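Local coordinates for protein monosaccharide-transporting ATPase (Actinobacillus succinogenes, PDB 5DTE) that probably serves as the periplasmic sugar-binding component of an ABC transporter and holds beta-D-allopyranose in its pocket, at residues I29-K34 with A87-P92. Residues are numbered along the deposited sequence; the frame is centred on the assembly and turned at random.
With ALL (beta-D-allopyranose), chain E.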
# COMPACT_ATOMS: atom_id res chain seq x y z
N ILE A 29 2.25 16.11 16.94
CA ILE A 29 2.76 15.40 15.76
C ILE A 29 1.79 15.46 14.59
O ILE A 29 0.60 15.28 14.78
CB ILE A 29 3.06 13.92 16.07
CG1 ILE A 29 4.27 13.81 17.01
CG2 ILE A 29 3.32 13.14 14.78
CD1 ILE A 29 4.96 12.47 17.00
N ALA A 30 2.28 15.72 13.38
CA ALA A 30 1.39 15.80 12.23
C ALA A 30 1.44 14.50 11.44
O ALA A 30 2.50 13.90 11.25
CB ALA A 30 1.74 17.00 11.34
N LEU A 31 0.26 14.06 11.00
CA LEU A 31 0.13 12.94 10.09
C LEU A 31 -0.46 13.46 8.78
O LEU A 31 -1.57 13.96 8.76
CB LEU A 31 -0.76 11.86 10.69
CG LEU A 31 -1.00 10.66 9.78
CD1 LEU A 31 0.33 10.01 9.44
CD2 LEU A 31 -1.96 9.65 10.43
N LEU A 32 0.30 13.36 7.70
CA LEU A 32 -0.12 13.98 6.45
C LEU A 32 -0.31 12.93 5.37
O LEU A 32 0.65 12.30 4.92
CB LEU A 32 0.89 15.03 6.01
CG LEU A 32 1.00 16.15 7.04
CD1 LEU A 32 2.05 17.16 6.64
CD2 LEU A 32 -0.35 16.83 7.21
N MET A 33 -1.55 12.75 4.95
CA MET A 33 -1.91 11.58 4.17
C MET A 33 -2.36 11.92 2.75
O MET A 33 -3.01 12.93 2.52
CB MET A 33 -3.00 10.80 4.91
CG MET A 33 -2.55 10.37 6.28
SD MET A 33 -3.81 9.58 7.26
CE MET A 33 -4.01 8.05 6.36
N LYS A 34 -2.02 11.05 1.81
CA LYS A 34 -2.33 11.28 0.41
C LYS A 34 -3.83 11.10 0.12
O LYS A 34 -4.36 11.67 -0.84
CB LYS A 34 -1.49 10.36 -0.49
CG LYS A 34 -1.65 8.87 -0.29
CD LYS A 34 -0.47 8.12 -0.91
CE LYS A 34 -0.86 6.70 -1.31
NZ LYS A 34 0.25 5.95 -1.97
N ALA A 87 6.82 16.72 15.43
CA ALA A 87 7.24 15.77 14.39
C ALA A 87 6.22 15.69 13.25
O ALA A 87 5.05 16.08 13.40
CB ALA A 87 7.47 14.39 14.98
N ILE A 88 6.67 15.17 12.11
CA ILE A 88 5.78 14.90 10.98
C ILE A 88 5.91 13.45 10.46
O ILE A 88 7.00 12.93 10.23
CB ILE A 88 6.06 15.86 9.82
CG1 ILE A 88 6.28 17.28 10.33
CG2 ILE A 88 4.92 15.83 8.83
CD1 ILE A 88 6.77 18.20 9.27
N ILE A 89 4.76 12.81 10.29
CA ILE A 89 4.67 11.53 9.61
C ILE A 89 3.96 11.77 8.29
O ILE A 89 2.80 12.19 8.27
CB ILE A 89 3.91 10.49 10.44
CG1 ILE A 89 4.61 10.30 11.78
CG2 ILE A 89 3.78 9.17 9.67
CD1 ILE A 89 3.74 9.65 12.84
N VAL A 90 4.64 11.53 7.18
CA VAL A 90 4.03 11.75 5.88
C VAL A 90 4.11 10.49 5.01
O VAL A 90 5.10 9.75 5.05
CB VAL A 90 4.67 12.96 5.15
CG1 VAL A 90 6.05 12.62 4.63
CG2 VAL A 90 3.79 13.41 4.03
N THR A 91 3.02 10.25 4.28
CA THR A 91 2.92 9.21 3.27
C THR A 91 2.99 9.88 1.91
O THR A 91 1.97 10.31 1.37
CB THR A 91 1.60 8.45 3.37
OG1 THR A 91 0.54 9.33 2.95
CG2 THR A 91 1.34 8.03 4.81
N PRO A 92 4.21 9.99 1.35
CA PRO A 92 4.48 10.75 0.13
C PRO A 92 3.62 10.38 -1.07
O PRO A 92 2.87 9.41 -1.05
CB PRO A 92 5.95 10.43 -0.15
CG PRO A 92 6.51 10.29 1.19
CD PRO A 92 5.47 9.54 1.98
C1 ALL E . -0.42 2.14 -1.50
C2 ALL E . -0.66 1.50 -0.15
C3 ALL E . -1.96 0.80 -0.07
C4 ALL E . -3.09 1.63 -0.61
C5 ALL E . -2.75 2.02 -2.04
C6 ALL E . -3.87 2.68 -2.77
O1 ALL E . 0.68 2.97 -1.48
O2 ALL E . 0.39 0.52 0.06
O3 ALL E . -1.89 -0.42 -0.87
O4 ALL E . -4.31 0.88 -0.57
O5 ALL E . -1.60 2.92 -1.97
O6 ALL E . -4.05 3.99 -2.26
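I29 and L31 pack against A87 and I89 on one face of a parallel beta ladder that joins strands 28-33 and 87-90, neighbours in the six-stranded sheet of one lobe of this periplasmic binding protein fold. The chain between them passes through helix 39-54, strand 58-63 and helix 70-82, a Rossmann-like beta-alpha alternation that points both carboxy-terminal ends toward the sugar. Backbone bonds alternate up the ladder, from A30 N to A87 O and from I89 N to A30 O (2.7 Å), then from L32 N to I89 O and from T91 N to L32 O.

On the I29 face, the CG1-CD1 arm of I29 lies against the methyl of A87, while its other branch, CG2, meets I89 CD1 at 4.0 Å. L31 turns CG anti to its own nitrogen (chi1 177°), which swings CD1 across to I89, where it lies 3.6 Å from CG2 at a slant. Helix 272-287 packs on this side through A279, I280 and A283. On the reverse face, L32 spreads over two neighbours: its CD1 approaches I88 CG2 (3.8 Å) and its CB approaches V90 CG2 (3.9 Å). M80 and V77 of helix 70-82 cover L32, and V77 also touches V90.

Beyond the ladder, the hydroxyl of T91 takes over from the backbone, its OG1 accepting a bent bond from K34 N (3.3 Å, 145° at the hydrogen). This bond ties the backbone at K34, where the chain leaves strand 28-33 for the pocket, to T91 of the neighbouring segment. K34 starts with CG between its backbone N and carbonyl carbon (chi1 60°), crosses T91 at about a right angle and extends past P92, bringing CD near P92 O, and its ammonium group reaches the ligand, where NZ donates to O1 of beta-D-allopyranose at 3.1 Å.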